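Local atomic coordinates of C-glycoside 3-oxidase (Microbacterium trichothecenolyticum, PDB entry 7DVE), a protein that oxidises the C3 hydroxyl of the sugar in C-glycosides such as isoorientin and mangiferin, using bound FAD and passing the electrons to oxygen to make hydrogen peroxide. Residues Glu71-Arg76 / Asp391-Pro396; Ile141-Glu146 / Met451-Asp456; Glu179-Val184 / Lys424-Pro429. All blocks are in the same frame, centred on the assembly; numbering follows the deposited sequence.

Interaction 1: Glu71-Arg76 / Asp391-Pro396; sequences EGPHAR and DGYGMP
Pro73 and Gly392 bring two loops together, their CA atoms 5.2 Å apart, with Gly392 in a type I beta turn that runs from Asp391 to Gly394. The main side-chain pair is Pro73 and Tyr393, which cross at about a right angle. The proline ring sits over one face of the tyrosine ring. Pro73 CB lies 4.2 Å from the centroid of the Tyr393 ring and 8° off its normal, a CH-pi contact almost over the ring centre. Pro73 CD touches Tyr393 CE2 at 3.7 Å. The phenol end runs on to the neighbouring residue, where Tyr393 OH lies 3.5 Å from Gly72 CA. That hydroxyl has its polar partner elsewhere, in a hydrogen bond with Ser119 OG. Tyr98 of strand 98-99 also touches both Pro73 and Tyr393.

Pro73 packs on the turn backbone as well. Its CG is 3.6 Å from Gly392 CA. A side chain at Gly392 would point at the proline and clash with it. His74 adds a looser contact, with CE1 4.1 Å from Gly392 CA.

Asp391 shapes the turn that presents the tyrosine. Its OD1 accepts from Tyr393 N at 2.8 Å, an Asx turn, and from Met395 N. The two donors come from opposite faces of the carboxylate plane. OD2 bonds to Gln279 of helix 276-283, which ties the turn to that helix. Tyr393 places CG anti to its carbonyl carbon (chi1 -64°), and from there the ring reaches out to the proline. The two loops therefore meet through apolar and CH-pi packing at the surface, while Asp391 fixes the turn and the bond between Tyr393 OH and Ser119 OG anchors the far end of the tyrosine ring.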
ATOM      1  N   GLU A  71      -0.151  13.465  -9.218  1.00 54.75           N
ATOM      2  CA  GLU A  71      -0.031  12.572 -10.368  1.00 57.32           C
ATOM      3  C   GLU A  71       1.304  12.690 -11.112  1.00 59.73           C
ATOM      4  O   GLU A  71       1.364  12.433 -12.315  1.00 64.67           O
ATOM      5  CB  GLU A  71      -1.208  12.794 -11.313  1.00 53.58           C
ATOM      6  CG  GLU A  71      -2.454  12.168 -10.723  1.00 54.46           C
ATOM      7  CD  GLU A  71      -3.728  12.496 -11.451  1.00 52.87           C
ATOM      8  OE1 GLU A  71      -3.685  13.166 -12.502  1.00 54.62           O
ATOM      9  OE2 GLU A  71      -4.783  12.067 -10.964  1.00 51.87           O
ATOM     10  N   GLY A  72       2.376  13.063 -10.425  1.00 60.98           N
ATOM     11  CA  GLY A  72       3.704  12.811 -10.926  1.00 63.58           C
ATOM     12  C   GLY A  72       4.371  13.986 -11.610  1.00 72.79           C
ATOM     13  O   GLY A  72       3.919  15.136 -11.533  1.00 75.94           O
ATOM     14  N   PRO A  73       5.464  13.699 -12.324  1.00 76.49           N
ATOM     15  CA  PRO A  73       6.338  14.789 -12.793  1.00 79.31           C
ATOM     16  C   PRO A  73       5.641  15.745 -13.739  1.00 86.61           C
ATOM     17  O   PRO A  73       5.912  16.950 -13.704  1.00 88.11           O
ATOM     18  CB  PRO A  73       7.501  14.049 -13.471  1.00 73.69           C
ATOM     19  CG  PRO A  73       6.990  12.700 -13.778  1.00 74.78           C
ATOM     20  CD  PRO A  73       5.887  12.375 -12.813  1.00 72.21           C
ATOM     21  N   HIS A  74       4.724  15.246 -14.562  1.00 83.70           N
ATOM     22  CA  HIS A  74       3.944  16.078 -15.471  1.00 91.82           C
ATOM     23  C   HIS A  74       2.570  16.303 -14.838  1.00101.82           C
ATOM     24  O   HIS A  74       1.590  15.612 -15.131  1.00101.44           O
ATOM     25  CB  HIS A  74       3.851  15.408 -16.835  1.00 93.10           C
ATOM     26  CG  HIS A  74       5.057  14.583 -17.178  1.00 90.58           C
ATOM     27  ND1 HIS A  74       6.312  15.132 -17.355  1.00 89.16           N
ATOM     28  CD2 HIS A  74       5.205  13.246 -17.342  1.00 88.36           C
ATOM     29  CE1 HIS A  74       7.176  14.170 -17.630  1.00 87.72           C
ATOM     30  NE2 HIS A  74       6.530  13.016 -17.625  1.00 88.99           N
ATOM     31  N   ALA A  75       2.512  17.297 -13.935  1.00128.32           N
ATOM     32  CA  ALA A  75       1.276  17.605 -13.220  1.00125.77           C
ATOM     33  C   ALA A  75       1.243  19.044 -12.710  1.00128.69           C
ATOM     34  O   ALA A  75       0.545  19.333 -11.732  1.00127.26           O
ATOM     35  CB  ALA A  75       1.069  16.650 -12.041  1.00121.16           C
ATOM     36  N   ARG A  76       1.981  19.948 -13.344  1.00112.77           N
ATOM     37  CA  ARG A  76       2.024  21.334 -12.911  1.00105.86           C
ATOM     38  C   ARG A  76       1.397  22.242 -13.964  1.00105.04           C
ATOM     39  O   ARG A  76       0.760  21.769 -14.910  1.00105.96           O
ATOM     40  CB  ARG A  76       3.462  21.765 -12.627  1.00102.54           C
ATOM     41  N   ASP A 391      13.357   8.912 -16.073  1.00 65.35           N
ATOM     42  CA  ASP A 391      11.935   9.198 -16.003  1.00 63.87           C
ATOM     43  C   ASP A 391      11.746  10.704 -15.819  1.00 63.55           C
ATOM     44  O   ASP A 391      12.695  11.487 -15.934  1.00 64.00           O
ATOM     45  CB  ASP A 391      11.284   8.346 -14.913  1.00 61.07           C
ATOM     46  CG  ASP A 391      11.691   8.747 -13.498  1.00 62.61           C
ATOM     47  OD1 ASP A 391      12.386   9.772 -13.308  1.00 62.20           O
ATOM     48  OD2 ASP A 391      11.302   8.008 -12.555  1.00 61.98           O
ATOM     49  N   GLY A 392      10.514  11.127 -15.522  1.00 63.81           N
ATOM     50  CA  GLY A 392      10.222  12.544 -15.398  1.00 64.49           C
ATOM     51  C   GLY A 392      10.918  13.225 -14.242  1.00 62.92           C
ATOM     52  O   GLY A 392      10.991  14.457 -14.219  1.00 62.18           O
ATOM     53  N   TYR A 393      11.425  12.449 -13.281  1.00 62.84           N
ATOM     54  CA  TYR A 393      12.237  12.933 -12.168  1.00 63.66           C
ATOM     55  C   TYR A 393      13.743  12.853 -12.433  1.00 64.20           C
ATOM     56  O   TYR A 393      14.540  13.268 -11.577  1.00 62.87           O
ATOM     57  CB  TYR A 393      11.899  12.133 -10.902  1.00 63.45           C
ATOM     58  CG  TYR A 393      10.476  12.308 -10.402  1.00 62.44           C
ATOM     59  CD1 TYR A 393      10.098  13.459  -9.734  1.00 62.10           C
ATOM     60  CD2 TYR A 393       9.518  11.322 -10.594  1.00 60.02           C
ATOM     61  CE1 TYR A 393       8.807  13.627  -9.273  1.00 62.31           C
ATOM     62  CE2 TYR A 393       8.221  11.481 -10.131  1.00 60.66           C
ATOM     63  CZ  TYR A 393       7.876  12.635  -9.466  1.00 61.33           C
ATOM     64  OH  TYR A 393       6.600  12.829  -8.987  1.00 61.59           O
ATOM     65  N   GLY A 394      14.157  12.326 -13.586  1.00 63.08           N
ATOM     66  CA  GLY A 394      15.570  12.150 -13.868  1.00 63.10           C
ATOM     67  C   GLY A 394      16.231  10.970 -13.195  1.00 63.17           C
ATOM     68  O   GLY A 394      17.465  10.922 -13.135  1.00 68.32           O
ATOM     69  N   MET A 395      15.515  10.092 -12.719  1.00 62.22           N
ATOM     70  CA  MET A 395      15.840   8.817 -12.105  1.00 64.24           C
ATOM     71  C   MET A 395      15.878   7.746 -13.181  1.00 64.23           C
ATOM     72  O   MET A 395      15.191   7.872 -14.197  1.00 65.11           O
ATOM     73  CB  MET A 395      14.797   8.464 -11.042  1.00 63.27           C
ATOM     74  CG  MET A 395      14.875   9.299  -9.764  1.00 64.28           C
ATOM     75  SD  MET A 395      16.541   9.599  -9.121  1.00 73.47           S
ATOM     76  CE  MET A 395      16.815   8.116  -8.154  1.00 65.59           C
ATOM     77  N   PRO A 396      16.689   6.703 -13.004  1.00 64.51           N
ATOM     78  CA  PRO A 396      16.879   5.736 -14.096  1.00 64.39           C
ATOM     79  C   PRO A 396      15.563   5.094 -14.493  1.00 66.13           C
ATOM     80  O   PRO A 396      14.798   4.627 -13.640  1.00 64.37           O
ATOM     81  CB  PRO A 396      17.866   4.714 -13.522  1.00 63.85           C
ATOM     82  CG  PRO A 396      18.458   5.331 -12.318  1.00 65.53           C
ATOM     83  CD  PRO A 396      17.702   6.572 -11.945  1.00 65.66           C
TER

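Interaction 2: Ile141-Glu146 / Met451-Asp456; sequences IGFLDE and MGLADD
Phe143 presents its ring to two residues of 451-456 in different ways. Leu453 lies over one face: its CG is 4.3 Å from the centroid of the Phe143 ring and 25° off the normal, a CH-pi contact offset toward the rim. The two side chains slide past each other in opposite directions. Ile141 CG2 covers the other face from within the same segment, so the ring is sandwiched. Met451 comes to the edge. Its SD lies 5.0 Å from the centroid of the Phe143 ring and 77° off the normal, an edge-on Met-aromatic contact; the nearest ring atom is CE1, at 3.8 Å from SD. Met451 CG lies in the ring plane, 4.0 Å from Phe143 CZ.

Phe143 belongs to the short helix 142-145, with Ile141 at its N-cap position. The contact joins this helix to the loop between strands 427-436 and 473-475 of the GMC oxidoreductase fold. Helix 490-510 packs on the same residues: its Leu496 touches Ile141, Leu144 and Met451.

The thioether has a second neighbour, as Leu144 CD1 approaches Met451 SD at 4.0 Å. The Met451 backbone bonds to Val480, and that of Gly452 to Cys461.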
ATOM      1  N   ILE A 141       4.796 -14.789   6.785  1.00 65.77           N
ATOM      2  CA  ILE A 141       6.243 -14.976   6.816  1.00 66.63           C
ATOM      3  C   ILE A 141       6.570 -15.928   7.972  1.00 72.19           C
ATOM      4  O   ILE A 141       6.390 -15.605   9.151  1.00 71.01           O
ATOM      5  CB  ILE A 141       6.984 -13.640   6.928  1.00 64.09           C
ATOM      6  CG1 ILE A 141       6.689 -12.794   5.680  1.00 63.57           C
ATOM      7  CG2 ILE A 141       8.460 -13.883   7.009  1.00 69.57           C
ATOM      8  CD1 ILE A 141       6.800 -11.295   5.869  1.00 61.25           C
ATOM      9  N   GLY A 142       7.048 -17.121   7.625  1.00 72.29           N
ATOM     10  CA  GLY A 142       7.129 -18.192   8.600  1.00 70.74           C
ATOM     11  C   GLY A 142       8.174 -17.961   9.672  1.00 77.86           C
ATOM     12  O   GLY A 142       7.942 -18.265  10.848  1.00 83.16           O
ATOM     13  N   PHE A 143       9.350 -17.450   9.294  1.00 80.08           N
ATOM     14  CA  PHE A 143      10.366 -17.243  10.320  1.00 80.78           C
ATOM     15  C   PHE A 143       9.970 -16.142  11.292  1.00 79.98           C
ATOM     16  O   PHE A 143      10.498 -16.102  12.406  1.00 82.13           O
ATOM     17  CB  PHE A 143      11.745 -16.960   9.713  1.00 75.69           C
ATOM     18  CG  PHE A 143      11.781 -15.859   8.683  1.00 76.29           C
ATOM     19  CD1 PHE A 143      11.890 -14.526   9.063  1.00 75.06           C
ATOM     20  CD2 PHE A 143      11.767 -16.166   7.328  1.00 71.43           C
ATOM     21  CE1 PHE A 143      11.958 -13.513   8.111  1.00 74.52           C
ATOM     22  CE2 PHE A 143      11.835 -15.155   6.363  1.00 73.48           C
ATOM     23  CZ  PHE A 143      11.930 -13.830   6.754  1.00 72.33           C
ATOM     24  N   LEU A 144       9.050 -15.265  10.903  1.00 79.03           N
ATOM     25  CA  LEU A 144       8.481 -14.318  11.846  1.00 78.17           C
ATOM     26  C   LEU A 144       7.317 -14.913  12.618  1.00 78.41           C
ATOM     27  O   LEU A 144       7.128 -14.561  13.780  1.00 77.16           O
ATOM     28  CB  LEU A 144       8.031 -13.045  11.118  1.00 73.73           C
ATOM     29  CG  LEU A 144       9.187 -12.212  10.560  1.00 74.89           C
ATOM     30  CD1 LEU A 144       8.669 -10.910  10.001  1.00 73.13           C
ATOM     31  CD2 LEU A 144      10.268 -11.974  11.633  1.00 72.38           C
ATOM     32  N   ASP A 145       6.547 -15.816  11.993  1.00 77.63           N
ATOM     33  CA  ASP A 145       5.389 -16.424  12.643  1.00 77.59           C
ATOM     34  C   ASP A 145       5.788 -17.414  13.733  1.00 83.69           C
ATOM     35  O   ASP A 145       5.065 -17.565  14.725  1.00 84.60           O
ATOM     36  CB  ASP A 145       4.510 -17.127  11.607  1.00 74.34           C
ATOM     37  CG  ASP A 145       3.031 -17.114  11.990  1.00 75.84           C
ATOM     38  OD1 ASP A 145       2.666 -16.369  12.917  1.00 77.91           O
ATOM     39  OD2 ASP A 145       2.229 -17.850  11.381  1.00 74.86           O
ATOM     40  N   GLU A 146       6.921 -18.099  13.569  1.00 93.02           N
ATOM     41  CA  GLU A 146       7.297 -19.143  14.516  1.00 95.12           C
ATOM     42  C   GLU A 146       7.634 -18.577  15.887  1.00 96.50           C
ATOM     43  O   GLU A 146       7.377 -19.230  16.902  1.00 98.63           O
ATOM     44  CB  GLU A 146       8.476 -19.961  13.971  1.00 97.48           C
ATOM     45  CG  GLU A 146       9.752 -19.149  13.714  1.00 99.83           C
ATOM     46  CD  GLU A 146      10.857 -19.944  13.007  1.00107.19           C
ATOM     47  OE1 GLU A 146      10.719 -21.181  12.861  1.00112.83           O
ATOM     48  OE2 GLU A 146      11.858 -19.319  12.580  1.00105.92           O
ATOM     49  N   MET A 451      12.692  -9.418   2.309  1.00 61.39           N
ATOM     50  CA  MET A 451      13.470  -9.820   3.463  1.00 64.93           C
ATOM     51  C   MET A 451      13.687 -11.328   3.441  1.00 65.88           C
ATOM     52  O   MET A 451      12.853 -12.088   2.936  1.00 65.12           O
ATOM     53  CB  MET A 451      12.763  -9.389   4.756  1.00 67.78           C
ATOM     54  CG  MET A 451      11.556 -10.237   5.141  1.00 64.03           C
ATOM     55  SD  MET A 451      11.060 -10.001   6.867  1.00 70.75           S
ATOM     56  CE  MET A 451      11.547  -8.299   7.165  1.00 67.47           C
ATOM     57  N   GLY A 452      14.838 -11.759   3.970  1.00 63.27           N
ATOM     58  CA  GLY A 452      15.129 -13.169   4.090  1.00 64.23           C
ATOM     59  C   GLY A 452      15.920 -13.433   5.354  1.00 73.71           C
ATOM     60  O   GLY A 452      16.369 -12.505   6.042  1.00 70.80           O
ATOM     61  N   LEU A 453      16.091 -14.718   5.659  1.00 72.20           N
ATOM     62  CA  LEU A 453      16.771 -15.052   6.904  1.00 71.79           C
ATOM     63  C   LEU A 453      18.283 -14.890   6.789  1.00 74.48           C
ATOM     64  O   LEU A 453      18.952 -14.636   7.796  1.00 75.31           O
ATOM     65  CB  LEU A 453      16.422 -16.479   7.323  1.00 72.03           C
ATOM     66  CG  LEU A 453      15.615 -16.662   8.599  1.00 76.29           C
ATOM     67  CD1 LEU A 453      15.552 -18.146   8.954  1.00 74.61           C
ATOM     68  CD2 LEU A 453      16.228 -15.842   9.724  1.00 74.27           C
ATOM     69  N   ALA A 454      18.833 -15.023   5.579  1.00 74.68           N
ATOM     70  CA  ALA A 454      20.274 -15.049   5.367  1.00 74.84           C
ATOM     71  C   ALA A 454      20.629 -14.300   4.093  1.00 74.29           C
ATOM     72  O   ALA A 454      19.810 -14.156   3.185  1.00 76.80           O
ATOM     73  CB  ALA A 454      20.798 -16.482   5.273  1.00 77.23           C
ATOM     74  N   ASP A 455      21.870 -13.824   4.030  1.00 75.87           N
ATOM     75  CA  ASP A 455      22.408 -13.180   2.827  1.00 76.24           C
ATOM     76  C   ASP A 455      22.814 -14.265   1.831  1.00 76.81           C
ATOM     77  O   ASP A 455      23.994 -14.558   1.623  1.00 78.23           O
ATOM     78  CB  ASP A 455      23.595 -12.283   3.185  1.00 77.23           C
ATOM     79  CG  ASP A 455      24.250 -11.638   1.958  1.00 78.90           C
ATOM     80  OD1 ASP A 455      23.735 -11.808   0.843  1.00 77.69           O
ATOM     81  OD2 ASP A 455      25.274 -10.940   2.112  1.00 81.49           O
ATOM     82  N   ASP A 456      21.822 -14.867   1.177  1.00 74.53           N
ATOM     83  CA  ASP A 456      22.114 -15.968   0.264  1.00 78.11           C
ATOM     84  C   ASP A 456      21.824 -15.640  -1.206  1.00 77.25           C
ATOM     85  O   ASP A 456      21.766 -16.555  -2.034  1.00 78.76           O
ATOM     86  CB  ASP A 456      21.344 -17.217   0.695  1.00 76.13           C
ATOM     87  CG  ASP A 456      19.838 -17.037   0.600  1.00 77.27           C
ATOM     88  OD1 ASP A 456      19.365 -15.941   0.217  1.00 76.99           O
ATOM     89  OD2 ASP A 456      19.121 -18.006   0.913  1.00 78.73           O
TER

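Interaction 3: Glu179-Val184 / Lys424-Pro429; sequences ERLAAV and KAIGDP
Arg180 makes the polar part of this contact, reaching from helix 176-183 to the backbone of Ile426. Its NH1 donates to Ile426 O at 3.0 Å, with an angle of 145° at the hydrogen. The oxygen lies at the edge of the guanidinium, close to its plane. The donor stands 28° out of the carbonyl plane. The arginine chain is extended from CG to NE and passes along the backbone oxygens. Arg180 CB is 3.5 Å from Ala425 O, and Arg180 CD is 3.8 Å from Ile426 O. NH1 also bonds to Arg308 O, and NH2 makes a weak bond to Asp309 O. The guanidinium thus links carbonyls from two parts of the chain. With an alanine here, Ile426 O would probably lose this donor, and Arg308 O its bond to the same guanidinium.

The apolar part lies further along the helix. Leu181 and Ile426 cross at a slant, with Leu181 CD2 3.6 Å from Ile426 CD1. Ile426 CG1 stands anti to its carbonyl carbon (chi1 -67°), and the branch it carries meets the leucine. Both side chains are buried, and both also touch Val345 of strand 341-347. Val184, at the end of the segment, packs CG2 against Ala425 CB at 3.7 Å. The Val184 carbonyl oxygen accepts from Arg421 NH1, which ties the end of this segment to helix 406-424.

Ala425 and Ile426 connect helix 406-424 to strand 427-436, which pairs with strand 300-307. Helix 176-183 is docked on this helix-to-strand connection, at the border of the large antiparallel sheet that GMC oxidoreductases carry beside their Rossmann-type FAD domain.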
ATOM      1  N   GLU A 179     -24.097 -11.880   6.361  1.00 59.48           N
ATOM      2  CA  GLU A 179     -25.099 -12.928   6.569  1.00 61.96           C
ATOM      3  C   GLU A 179     -25.258 -13.793   5.326  1.00 63.01           C
ATOM      4  O   GLU A 179     -25.240 -15.037   5.395  1.00 63.03           O
ATOM      5  CB  GLU A 179     -26.437 -12.278   6.906  1.00 63.25           C
ATOM      6  CG  GLU A 179     -27.136 -12.768   8.128  1.00 69.24           C
ATOM      7  CD  GLU A 179     -28.406 -11.955   8.380  1.00 76.52           C
ATOM      8  OE1 GLU A 179     -29.076 -12.184   9.424  1.00 78.65           O
ATOM      9  OE2 GLU A 179     -28.742 -11.110   7.514  1.00 75.98           O
ATOM     10  N   ARG A 180     -25.445 -13.142   4.175  1.00 62.68           N
ATOM     11  CA  ARG A 180     -25.697 -13.880   2.947  1.00 61.87           C
ATOM     12  C   ARG A 180     -24.489 -14.720   2.547  1.00 63.79           C
ATOM     13  O   ARG A 180     -24.646 -15.848   2.063  1.00 65.72           O
ATOM     14  CB  ARG A 180     -26.106 -12.910   1.847  1.00 59.38           C
ATOM     15  CG  ARG A 180     -27.529 -12.444   2.022  1.00 59.41           C
ATOM     16  CD  ARG A 180     -27.890 -11.323   1.077  1.00 61.79           C
ATOM     17  NE  ARG A 180     -29.061 -10.615   1.568  1.00 66.29           N
ATOM     18  CZ  ARG A 180     -29.903  -9.941   0.800  1.00 68.13           C
ATOM     19  NH1 ARG A 180     -29.703  -9.824  -0.506  1.00 67.34           N
ATOM     20  NH2 ARG A 180     -30.970  -9.369   1.353  1.00 64.50           N
ATOM     21  N   LEU A 181     -23.275 -14.210   2.768  1.00 64.24           N
ATOM     22  CA  LEU A 181     -22.084 -14.989   2.435  1.00 62.23           C
ATOM     23  C   LEU A 181     -21.914 -16.160   3.391  1.00 66.86           C
ATOM     24  O   LEU A 181     -21.629 -17.285   2.966  1.00 69.03           O
ATOM     25  CB  LEU A 181     -20.847 -14.095   2.459  1.00 60.08           C
ATOM     26  CG  LEU A 181     -20.865 -13.041   1.362  1.00 57.09           C
ATOM     27  CD1 LEU A 181     -19.589 -12.243   1.423  1.00 55.49           C
ATOM     28  CD2 LEU A 181     -21.034 -13.721   0.010  1.00 57.89           C
ATOM     29  N   ALA A 182     -22.088 -15.915   4.694  1.00 68.22           N
ATOM     30  CA  ALA A 182     -21.972 -16.987   5.673  1.00 69.49           C
ATOM     31  C   ALA A 182     -22.930 -18.116   5.351  1.00 69.43           C
ATOM     32  O   ALA A 182     -22.612 -19.283   5.587  1.00 73.55           O
ATOM     33  CB  ALA A 182     -22.232 -16.439   7.083  1.00 65.54           C
ATOM     34  N   ALA A 183     -24.102 -17.789   4.806  1.00 67.25           N
ATOM     35  CA  ALA A 183     -25.065 -18.829   4.439  1.00 68.86           C
ATOM     36  C   ALA A 183     -24.450 -19.895   3.535  1.00 71.43           C
ATOM     37  O   ALA A 183     -24.752 -21.083   3.676  1.00 72.88           O
ATOM     38  CB  ALA A 183     -26.275 -18.202   3.741  1.00 68.13           C
ATOM     39  N   VAL A 184     -23.608 -19.489   2.588  1.00 71.10           N
ATOM     40  CA  VAL A 184     -23.035 -20.393   1.595  1.00 72.31           C
ATOM     41  C   VAL A 184     -21.563 -20.690   1.888  1.00 74.56           C
ATOM     42  O   VAL A 184     -20.843 -21.121   0.999  1.00 77.43           O
ATOM     43  CB  VAL A 184     -23.195 -19.845   0.162  1.00 69.13           C
ATOM     44  CG1 VAL A 184     -24.658 -19.628  -0.194  1.00 66.86           C
ATOM     45  CG2 VAL A 184     -22.407 -18.545  -0.004  1.00 65.10           C
ATOM     46  N   LYS A 424     -23.499 -14.173  -6.642  1.00 54.14           N
ATOM     47  CA  LYS A 424     -24.865 -14.695  -6.734  1.00 56.98           C
ATOM     48  C   LYS A 424     -25.484 -14.916  -5.352  1.00 57.33           C
ATOM     49  O   LYS A 424     -26.703 -14.812  -5.186  1.00 59.04           O
ATOM     50  CB  LYS A 424     -24.881 -16.011  -7.514  1.00 55.30           C
ATOM     51  CG  LYS A 424     -24.831 -15.890  -9.023  1.00 58.57           C
ATOM     52  CD  LYS A 424     -24.748 -17.305  -9.614  1.00 58.59           C
ATOM     53  CE  LYS A 424     -24.840 -17.338 -11.122  1.00 59.17           C
ATOM     54  NZ  LYS A 424     -24.399 -18.701 -11.624  1.00 64.79           N
ATOM     55  N   ALA A 425     -24.667 -15.231  -4.350  1.00 57.04           N
ATOM     56  CA  ALA A 425     -25.202 -15.402  -3.010  1.00 57.32           C
ATOM     57  C   ALA A 425     -25.704 -14.101  -2.409  1.00 58.64           C
ATOM     58  O   ALA A 425     -26.408 -14.135  -1.398  1.00 57.96           O
ATOM     59  CB  ALA A 425     -24.135 -16.017  -2.098  1.00 57.75           C
ATOM     60  N   ILE A 426     -25.366 -12.959  -3.002  1.00 58.47           N
ATOM     61  CA  ILE A 426     -25.680 -11.659  -2.404  1.00 59.83           C
ATOM     62  C   ILE A 426     -26.807 -10.981  -3.168  1.00 58.88           C
ATOM     63  O   ILE A 426     -27.586 -10.217  -2.593  1.00 58.59           O
ATOM     64  CB  ILE A 426     -24.428 -10.759  -2.373  1.00 56.63           C
ATOM     65  CG1 ILE A 426     -23.384 -11.307  -1.426  1.00 55.30           C
ATOM     66  CG2 ILE A 426     -24.773  -9.355  -1.974  1.00 59.89           C
ATOM     67  CD1 ILE A 426     -22.062 -10.619  -1.595  1.00 55.89           C
ATOM     68  N   GLY A 427     -26.877 -11.229  -4.468  1.00 57.73           N
ATOM     69  CA  GLY A 427     -27.840 -10.526  -5.296  1.00 59.83           C
ATOM     70  C   GLY A 427     -27.771 -10.946  -6.747  1.00 60.45           C
ATOM     71  O   GLY A 427     -27.233 -12.004  -7.085  1.00 59.78           O
ATOM     72  N   ASP A 428     -28.349 -10.106  -7.602  1.00 57.90           N
ATOM     73  CA  ASP A 428     -28.373 -10.375  -9.022  1.00 59.64           C
ATOM     74  C   ASP A 428     -27.216  -9.659  -9.698  1.00 56.27           C
ATOM     75  O   ASP A 428     -27.104  -8.430  -9.597  1.00 55.82           O
ATOM     76  CB  ASP A 428     -29.705  -9.953  -9.629  1.00 61.49           C
ATOM     77  CG  ASP A 428     -30.887 -10.589  -8.906  1.00 66.32           C
ATOM     78  OD1 ASP A 428     -31.041 -11.825  -9.005  1.00 68.90           O
ATOM     79  OD2 ASP A 428     -31.664  -9.860  -8.243  1.00 69.46           O
ATOM     80  N   PRO A 429     -26.322 -10.391 -10.352  1.00 55.65           N
ATOM     81  CA  PRO A 429     -25.140  -9.761 -10.950  1.00 55.70           C
ATOM     82  C   PRO A 429     -25.524  -8.743 -12.016  1.00 55.30           C
ATOM     83  O   PRO A 429     -26.521  -8.900 -12.716  1.00 54.03           O
ATOM     84  CB  PRO A 429     -24.382 -10.945 -11.557  1.00 57.90           C
ATOM     85  CG  PRO A 429     -24.877 -12.186 -10.764  1.00 56.95           C
ATOM     86  CD  PRO A 429     -26.293 -11.870 -10.395  1.00 55.97           C
TER

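The three contacts lie at separate places in the single chain, and none touches another. Interaction 1 is nearest to the cofactor: the side chain of Tyr393 is about 6 Å from FAD and about 7 Å from the side chain of the FAD-binding residue Glu41. In interaction 2, the side chain of Met451 is about 13 Å from FAD. Interaction 3 is away from the annotated sites, on the opposite side of the chain's centre from interaction 1, with about 45 Å between their centres. The centres of interactions 1 and 2 are about 35 Å apart, and those of 2 and 3 about 39 Å. In sequence, interaction 3 is nested inside the loop closed by interaction 2, while interaction 1 alternates with both.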